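Local coordinates for protein putative glucarate dehydratase (Pseudomonas fluorescens, PDB 4IT1) that probably catalyses the magnesium-dependent dehydration of D-glucarate to 5-dehydro-4-deoxy-D-glucarate, at residues A175-D179 / S180-P184; W248-E251 / T252-M256; P388-G392 / C393-T397. All blocks are in the same frame, centred on the assembly; numbering follows the deposited sequence.

Interaction 1. Residues A175-D179 / S180-P184; sequences AQHVD and SPYKP
His177 and Tyr182 meet where the chain, with no regular helix or strand, bends back on itself. Among the van der Waals contacts, Tyr182 OH lies 3.4 Å from His177 CD2, the two side chains slanting across one another. Tyr182 CG sits between its backbone N and carbonyl carbon (chi1 52°), which swings the phenol back toward the imidazole. Closer to the bend, Ser180 CB packs 3.3 Å from His177 O. At the open end of the loop, Pro184 CG rests 4.1 Å from Gln176 CB, a loose aliphatic touch.

Between the two arms the polar link runs through a water. It accepts the His177 N-H at 2.8 Å and also bonds Ser180 OG at 3.2 Å. Ser180 OG stands 3.1 Å from Tyr182 O as well, and its single proton could serve more than one acceptor. Gln176 NE2 reaches His177 O in a weak bond of 3.5 Å.

Outside the loop, His177 NE2 bonds to Asp37 O and Tyr182 OH to Pro49 O, while the Tyr182 ring meets Phe50 with planes at about 90°. Since both acceptors are carbonyls, His177 NE2 and Tyr182 OH must be the donors: the two aromatic groups touch as neighbours whose polar ends are each spent on the preceding part of the chain, and a water joins the arms where no clear direct bond does.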
loop_
_atom_site.group_PDB
_atom_site.type_symbol
_atom_site.label_atom_id
_atom_site.label_comp_id
_atom_site.label_asym_id
_atom_site.label_seq_id
_atom_site.Cartn_x
_atom_site.Cartn_y
_atom_site.Cartn_z
ATOM N N ALA A 175 25.034 -4.188 -36.419
ATOM C CA ALA A 175 24.518 -3.290 -37.447
ATOM C C ALA A 175 23.154 -3.753 -37.964
ATOM O O ALA A 175 22.272 -2.940 -38.229
ATOM C CB ALA A 175 25.515 -3.171 -38.591
ATOM N N GLN A 176 22.984 -5.067 -38.082
ATOM C CA GLN A 176 21.762 -5.636 -38.646
ATOM C C GLN A 176 21.467 -7.034 -38.113
ATOM O O GLN A 176 22.379 -7.768 -37.716
ATOM C CB GLN A 176 21.860 -5.693 -40.177
ATOM C CG GLN A 176 23.115 -6.388 -40.689
ATOM C CD GLN A 176 23.055 -6.720 -42.169
ATOM O OE1 GLN A 176 23.887 -6.257 -42.949
ATOM N NE2 GLN A 176 22.075 -7.534 -42.562
ATOM N N HIS A 177 20.185 -7.388 -38.120
ATOM C CA HIS A 177 19.744 -8.760 -37.919
ATOM C C HIS A 177 20.247 -9.658 -39.051
ATOM O O HIS A 177 20.187 -9.282 -40.228
ATOM C CB HIS A 177 18.219 -8.822 -37.867
ATOM C CG HIS A 177 17.627 -8.186 -36.648
ATOM N ND1 HIS A 177 17.711 -8.756 -35.395
ATOM C CD2 HIS A 177 16.924 -7.040 -36.492
ATOM C CE1 HIS A 177 17.093 -7.984 -34.519
ATOM N NE2 HIS A 177 16.606 -6.936 -35.160
ATOM N N VAL A 178 20.749 -10.835 -38.685
ATOM C CA VAL A 178 21.092 -11.883 -39.647
ATOM C C VAL A 178 19.863 -12.206 -40.504
ATOM O O VAL A 178 18.736 -12.267 -39.988
ATOM C CB VAL A 178 21.619 -13.153 -38.926
ATOM C CG1 VAL A 178 20.477 -13.985 -38.337
ATOM C CG2 VAL A 178 22.489 -13.990 -39.856
ATOM N N ASP A 179 20.082 -12.387 -41.809
ATOM C CA ASP A 179 18.994 -12.639 -42.768
ATOM C C ASP A 179 17.739 -11.849 -42.400
ATOM O O ASP A 179 16.675 -12.425 -42.143
ATOM C CB ASP A 179 18.687 -14.142 -42.866
ATOM C CG ASP A 179 19.912 -14.972 -43.245
ATOM O OD1 ASP A 179 20.932 -14.402 -43.697
ATOM O OD2 ASP A 179 19.851 -16.207 -43.083
ATOM N N SER A 180 17.893 -10.524 -42.366
ATOM C CA SER A 180 16.851 -9.605 -41.905
ATOM C C SER A 180 15.681 -9.532 -42.885
ATOM O O SER A 180 15.903 -9.462 -44.100
ATOM C CB SER A 180 17.443 -8.209 -41.695
ATOM O OG SER A 180 16.508 -7.339 -41.077
ATOM N N PRO A 181 14.435 -9.545 -42.359
ATOM C CA PRO A 181 13.223 -9.480 -43.181
ATOM C C PRO A 181 12.732 -8.040 -43.457
ATOM O O PRO A 181 11.560 -7.844 -43.809
ATOM C CB PRO A 181 12.201 -10.248 -42.334
ATOM C CG PRO A 181 12.630 -10.012 -40.924
ATOM C CD PRO A 181 14.099 -9.647 -40.925
ATOM N N TYR A 182 13.626 -7.062 -43.282
ATOM C CA TYR A 182 13.356 -5.642 -43.555
ATOM C C TYR A 182 14.666 -4.843 -43.590
ATOM O O TYR A 182 15.742 -5.389 -43.330
ATOM C CB TYR A 182 12.373 -5.041 -42.532
ATOM C CG TYR A 182 12.747 -5.248 -41.071
ATOM C CD1 TYR A 182 13.935 -4.723 -40.549
ATOM C CD2 TYR A 182 11.905 -5.956 -40.203
ATOM C CE1 TYR A 182 14.285 -4.908 -39.221
ATOM C CE2 TYR A 182 12.246 -6.145 -38.866
ATOM C CZ TYR A 182 13.437 -5.618 -38.383
ATOM O OH TYR A 182 13.798 -5.787 -37.066
ATOM N N LYS A 183 14.572 -3.555 -43.909
ATOM C CA LYS A 183 15.747 -2.682 -43.938
ATOM C C LYS A 183 16.361 -2.560 -42.536
ATOM O O LYS A 183 15.625 -2.449 -41.547
ATOM C CB LYS A 183 15.381 -1.290 -44.478
ATOM C CG LYS A 183 16.574 -0.461 -44.953
ATOM C CD LYS A 183 16.423 1.029 -44.654
ATOM C CE LYS A 183 15.763 1.801 -45.789
ATOM N NZ LYS A 183 14.299 1.538 -45.903
ATOM N N PRO A 184 17.707 -2.593 -42.446
ATOM C CA PRO A 184 18.404 -2.329 -41.182
ATOM C C PRO A 184 17.996 -0.996 -40.537
ATOM O O PRO A 184 17.718 -0.021 -41.244
ATOM C CB PRO A 184 19.875 -2.282 -41.602
ATOM C CG PRO A 184 19.948 -3.193 -42.773
ATOM C CD PRO A 184 18.642 -3.027 -43.502
HETATM O O HOH W 1 18.572 -5.533 -39.387
#

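Interaction 2. Residues W248-E251 / T252-M256; sequences WSLE and TSIRM
Trp248 lays one face of its indole against the first turn of helix 250-260, and Thr252 and Met256, one turn apart, both cover that face. Thr252 CG2 comes over the five-membered ring, 3.7 Å from Trp248 CG, as a CH-pi contact. Met256 CG sits over the six-membered ring, 4.0 Å from its centroid and 15° off the normal. Met256 SD stands farther above that ring, 5.2 Å from the centroid, in a Met-aromatic contact. Ser253 OG lies in the indole plane at the edge, 3.4 Å from Trp248 CB. With an alanine in place of Trp248, a gap would probably open beside Thr252 and Met256, and the thioether would be freer to turn.

Bonds at the start of the helix set this arrangement. Ser249 O receives Ser253 N at 2.9 Å in a nearly straight bond (170°) and, weakly, Ser253 OG at 3.2 Å. Ser249 is the N-cap, its OG 3.0 Å from Thr252 OG1, though its one proton has another acceptor within reach. Thr252 OG1 lies beside its own backbone N (chi1 -67°), which sets the methyl over the indole; OG1 itself bonds Phe446 OXT.

Farther out, Pro221 of helix 221-234 touches both Trp248 and Met256, and Arg255 NH1 forms a salt bridge with Glu222. The helix belongs to a strand-helix-strand unit of the enolase-type beta/alpha barrel, entered from strand 240-243, whose Asp243 binds magnesium.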
loop_
_atom_site.group_PDB
_atom_site.type_symbol
_atom_site.label_atom_id
_atom_site.label_comp_id
_atom_site.label_asym_id
_atom_site.label_seq_id
_atom_site.Cartn_x
_atom_site.Cartn_y
_atom_site.Cartn_z
ATOM N N TRP A 248 28.144 -11.298 -14.058
ATOM C CA TRP A 248 29.488 -11.276 -13.468
ATOM C C TRP A 248 29.568 -12.098 -12.193
ATOM O O TRP A 248 28.727 -11.967 -11.304
ATOM C CB TRP A 248 29.953 -9.845 -13.142
ATOM C CG TRP A 248 30.056 -8.908 -14.311
ATOM C CD1 TRP A 248 30.066 -9.237 -15.639
ATOM C CD2 TRP A 248 30.203 -7.485 -14.249
ATOM N NE1 TRP A 248 30.186 -8.107 -16.403
ATOM C CE2 TRP A 248 30.276 -7.017 -15.578
ATOM C CE3 TRP A 248 30.273 -6.558 -13.196
ATOM C CZ2 TRP A 248 30.409 -5.655 -15.887
ATOM C CZ3 TRP A 248 30.407 -5.209 -13.503
ATOM C CH2 TRP A 248 30.476 -4.772 -14.839
ATOM N N SER A 249 30.594 -12.933 -12.093
ATOM C CA SER A 249 30.887 -13.583 -10.831
ATOM C C SER A 249 31.175 -12.503 -9.778
ATOM O O SER A 249 31.422 -11.337 -10.105
ATOM C CB SER A 249 32.089 -14.511 -10.975
ATOM O OG SER A 249 33.246 -13.780 -11.347
ATOM N N LEU A 250 31.119 -12.904 -8.517
ATOM C CA LEU A 250 31.496 -12.044 -7.414
ATOM C C LEU A 250 32.896 -11.424 -7.619
ATOM O O LEU A 250 33.056 -10.206 -7.476
ATOM C CB LEU A 250 31.416 -12.842 -6.112
ATOM C CG LEU A 250 31.711 -12.184 -4.770
ATOM C CD1 LEU A 250 30.777 -11.011 -4.508
ATOM C CD2 LEU A 250 31.607 -13.248 -3.687
ATOM N N GLU A 251 33.881 -12.256 -7.975
ATOM C CA GLU A 251 35.277 -11.812 -8.147
ATOM C C GLU A 251 35.443 -10.799 -9.281
ATOM O O GLU A 251 36.215 -9.844 -9.159
ATOM C CB GLU A 251 36.226 -13.000 -8.365
ATOM C CG GLU A 251 36.367 -13.964 -7.184
ATOM C CD GLU A 251 36.925 -13.328 -5.915
ATOM O OE1 GLU A 251 36.461 -13.703 -4.814
ATOM O OE2 GLU A 251 37.825 -12.462 -6.004
ATOM N N THR A 252 34.715 -11.027 -10.373
ATOM C CA THR A 252 34.674 -10.120 -11.512
ATOM C C THR A 252 34.042 -8.796 -11.118
ATOM O O THR A 252 34.601 -7.730 -11.386
ATOM C CB THR A 252 33.888 -10.743 -12.684
ATOM O OG1 THR A 252 34.617 -11.863 -13.194
ATOM C CG2 THR A 252 33.676 -9.739 -13.814
ATOM N N SER A 253 32.876 -8.876 -10.484
ATOM C CA SER A 253 32.164 -7.707 -9.977
ATOM C C SER A 253 33.088 -6.845 -9.121
ATOM O O SER A 253 33.105 -5.618 -9.239
ATOM C CB SER A 253 30.939 -8.142 -9.161
ATOM O OG SER A 253 29.865 -8.550 -9.997
ATOM N N ILE A 254 33.859 -7.505 -8.263
ATOM C CA ILE A 254 34.812 -6.821 -7.409
ATOM C C ILE A 254 35.933 -6.159 -8.218
ATOM O O ILE A 254 36.248 -4.996 -7.969
ATOM C CB ILE A 254 35.352 -7.759 -6.312
ATOM C CG1 ILE A 254 34.251 -8.001 -5.272
ATOM C CG2 ILE A 254 36.603 -7.178 -5.649
ATOM C CD1 ILE A 254 34.501 -9.189 -4.369
ATOM N N ARG A 255 36.505 -6.887 -9.184
ATOM C CA ARG A 255 37.585 -6.356 -10.030
ATOM C C ARG A 255 37.128 -5.157 -10.851
ATOM O O ARG A 255 37.889 -4.203 -11.041
ATOM C CB ARG A 255 38.174 -7.429 -10.955
ATOM C CG ARG A 255 39.016 -8.481 -10.247
ATOM C CD ARG A 255 39.915 -9.254 -11.209
ATOM N NE ARG A 255 39.167 -10.021 -12.209
ATOM C CZ ARG A 255 39.039 -9.677 -13.491
ATOM N NH1 ARG A 255 39.612 -8.572 -13.956
ATOM N NH2 ARG A 255 38.333 -10.444 -14.316
ATOM N N MET A 256 35.884 -5.206 -11.322
ATOM C CA MET A 256 35.304 -4.107 -12.085
ATOM C C MET A 256 35.063 -2.871 -11.219
ATOM O O MET A 256 35.383 -1.748 -11.628
ATOM C CB MET A 256 34.019 -4.545 -12.788
ATOM C CG MET A 256 34.204 -5.639 -13.838
ATOM S SD MET A 256 35.410 -5.315 -15.150
ATOM C CE MET A 256 36.873 -6.140 -14.518
#

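Interaction 3. Residues P388-G392 / C393-T397; sequences PIVDG and CVKIT
Ile389 meets Cys393 O with both its CA and its CG2 branch: Ile389 CA lies 3.3 Å from Cys393 O in a CA-H...O contact, and Ile389 CG2 approaches the same oxygen at 3.5 Å. With CG1 beside the backbone N (chi1 -60°), CG2 is set anti to it, against Cys393, while the other branch faces Val394, with Ile389 CG1 4.2 Å from Val394 CG2.

Val390 comes next and exchanges two backbone bonds with Cys393. Val390 N gives to Cys393 O at 3.1 Å and Cys393 N gives to Val390 O at the same length, but both are bent (128° and 131°) and weak. The side chain of Val390 meets the far end of Lys395, whose chain bends at chi2 and brings NZ to 3.5 Å from Val390 CB. This ammonium therefore rests against an aliphatic group; Glu163 offers it a long, weak ion pair.

Asp391 and Gly392 make the reversal, both with positive phi, close to a type I' turn. Asp391 OD2 stays 5.0 Å from Lys395 NZ, close enough that some attraction is likely, though the charged atoms do not touch. The positive phi at Gly392 favours a glycine, and its backbone bonds Phe166 and Tyr207.

Beyond the turn, strand 393-395 runs antiparallel beside strand 163-170, at one end of the strand order within this chain, with Val394 backbone-bonded to Val164 and Cys393 touching Glu163 and Pro165. Val394 and Ile396 pack on helix 348-360, through Met352 and through Ala355, His356 and Ala359, while Ile389 meets Phe209 and Tyr372 from neighbouring loops.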
loop_
_atom_site.group_PDB
_atom_site.type_symbol
_atom_site.label_atom_id
_atom_site.label_comp_id
_atom_site.label_asym_id
_atom_site.label_seq_id
_atom_site.Cartn_x
_atom_site.Cartn_y
_atom_site.Cartn_z
ATOM N N PRO A 388 5.831 12.304 -26.526
ATOM C CA PRO A 388 6.976 13.201 -26.417
ATOM C C PRO A 388 7.764 12.957 -25.140
ATOM O O PRO A 388 7.179 12.686 -24.090
ATOM C CB PRO A 388 6.332 14.603 -26.377
ATOM C CG PRO A 388 4.849 14.396 -26.506
ATOM C CD PRO A 388 4.583 12.972 -26.125
ATOM N N ILE A 389 9.084 13.037 -25.242
ATOM C CA ILE A 389 9.942 13.060 -24.065
ATOM C C ILE A 389 10.801 14.320 -24.114
ATOM O O ILE A 389 11.810 14.386 -24.834
ATOM C CB ILE A 389 10.810 11.786 -23.928
ATOM C CG1 ILE A 389 9.916 10.541 -23.827
ATOM C CG2 ILE A 389 11.712 11.893 -22.706
ATOM C CD1 ILE A 389 10.649 9.224 -23.993
ATOM N N VAL A 390 10.374 15.318 -23.347
ATOM C CA VAL A 390 11.014 16.623 -23.357
ATOM C C VAL A 390 11.863 16.797 -22.104
ATOM O O VAL A 390 11.362 16.662 -20.982
ATOM C CB VAL A 390 9.992 17.780 -23.433
ATOM C CG1 VAL A 390 10.648 18.998 -24.068
ATOM C CG2 VAL A 390 8.727 17.375 -24.192
ATOM N N ASP A 391 13.142 17.111 -22.319
ATOM C CA ASP A 391 14.141 17.296 -21.254
ATOM C C ASP A 391 14.340 16.026 -20.417
ATOM O O ASP A 391 14.640 16.089 -19.219
ATOM C CB ASP A 391 13.803 18.510 -20.369
ATOM C CG ASP A 391 13.740 19.814 -21.155
ATOM O OD1 ASP A 391 14.746 20.184 -21.805
ATOM O OD2 ASP A 391 12.680 20.477 -21.113
ATOM N N GLY A 392 14.190 14.877 -21.074
ATOM C CA GLY A 392 14.303 13.578 -20.423
ATOM C C GLY A 392 13.165 13.293 -19.464
ATOM O O GLY A 392 13.353 12.592 -18.472
ATOM N N CYS A 393 11.986 13.832 -19.765
ATOM C CA CYS A 393 10.822 13.681 -18.898
ATOM C C CYS A 393 9.538 13.409 -19.662
ATOM O O CYS A 393 9.429 13.700 -20.851
ATOM C CB CYS A 393 10.617 14.931 -18.034
ATOM S SG CYS A 393 11.733 15.103 -16.624
ATOM N N VAL A 394 8.564 12.872 -18.940
ATOM C CA VAL A 394 7.227 12.642 -19.447
ATOM C C VAL A 394 6.263 13.502 -18.631
ATOM O O VAL A 394 6.214 13.399 -17.399
ATOM C CB VAL A 394 6.849 11.149 -19.333
ATOM C CG1 VAL A 394 5.401 10.920 -19.709
ATOM C CG2 VAL A 394 7.756 10.295 -20.207
ATOM N N LYS A 395 5.508 14.355 -19.325
ATOM C CA LYS A 395 4.541 15.253 -18.693
ATOM C C LYS A 395 3.282 14.534 -18.231
ATOM O O LYS A 395 2.672 13.781 -18.992
ATOM C CB LYS A 395 4.142 16.383 -19.652
ATOM C CG LYS A 395 4.878 17.698 -19.446
ATOM C CD LYS A 395 6.141 17.800 -20.288
ATOM C CE LYS A 395 6.496 19.258 -20.544
ATOM N NZ LYS A 395 7.824 19.423 -21.199
ATOM N N ILE A 396 2.893 14.785 -16.983
ATOM C CA ILE A 396 1.587 14.362 -16.483
ATOM C C ILE A 396 0.635 15.550 -16.623
ATOM O O ILE A 396 0.903 16.634 -16.095
ATOM C CB ILE A 396 1.651 13.882 -15.007
ATOM C CG1 ILE A 396 2.752 12.832 -14.815
ATOM C CG2 ILE A 396 0.297 13.356 -14.530
ATOM C CD1 ILE A 396 2.569 11.563 -15.627
ATOM N N THR A 397 -0.467 15.339 -17.337
ATOM C CA THR A 397 -1.415 16.415 -17.633
ATOM C C THR A 397 -2.772 16.196 -16.963
ATOM O O THR A 397 -2.940 15.283 -16.151
ATOM C CB THR A 397 -1.613 16.614 -19.154
ATOM O OG1 THR A 397 -2.524 15.630 -19.663
ATOM C CG2 THR A 397 -0.281 16.529 -19.900
#

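Overall arrangement
The three contacts are separate sites in series along the chain: centres lie 34 Å apart for interactions 1 and 2, 32 Å for interactions 1 and 3, and 37 Å for interactions 2 and 3, with nearest atoms never closer than about 20 Å. The large sheet connects them. Strand 163-170 runs into the loop of interaction 1 and pairs with strand 393-395 of interaction 3; strand 240-243, two places along the sheet from strand 163-170, leads into interaction 2. Interaction 2 is the nearest of the three to the metal site of Asp243, Glu268 and Asn291, but not in contact with it: the Trp248 side chain is about 13 Å from magnesium and about 9 Å from that of Asp243.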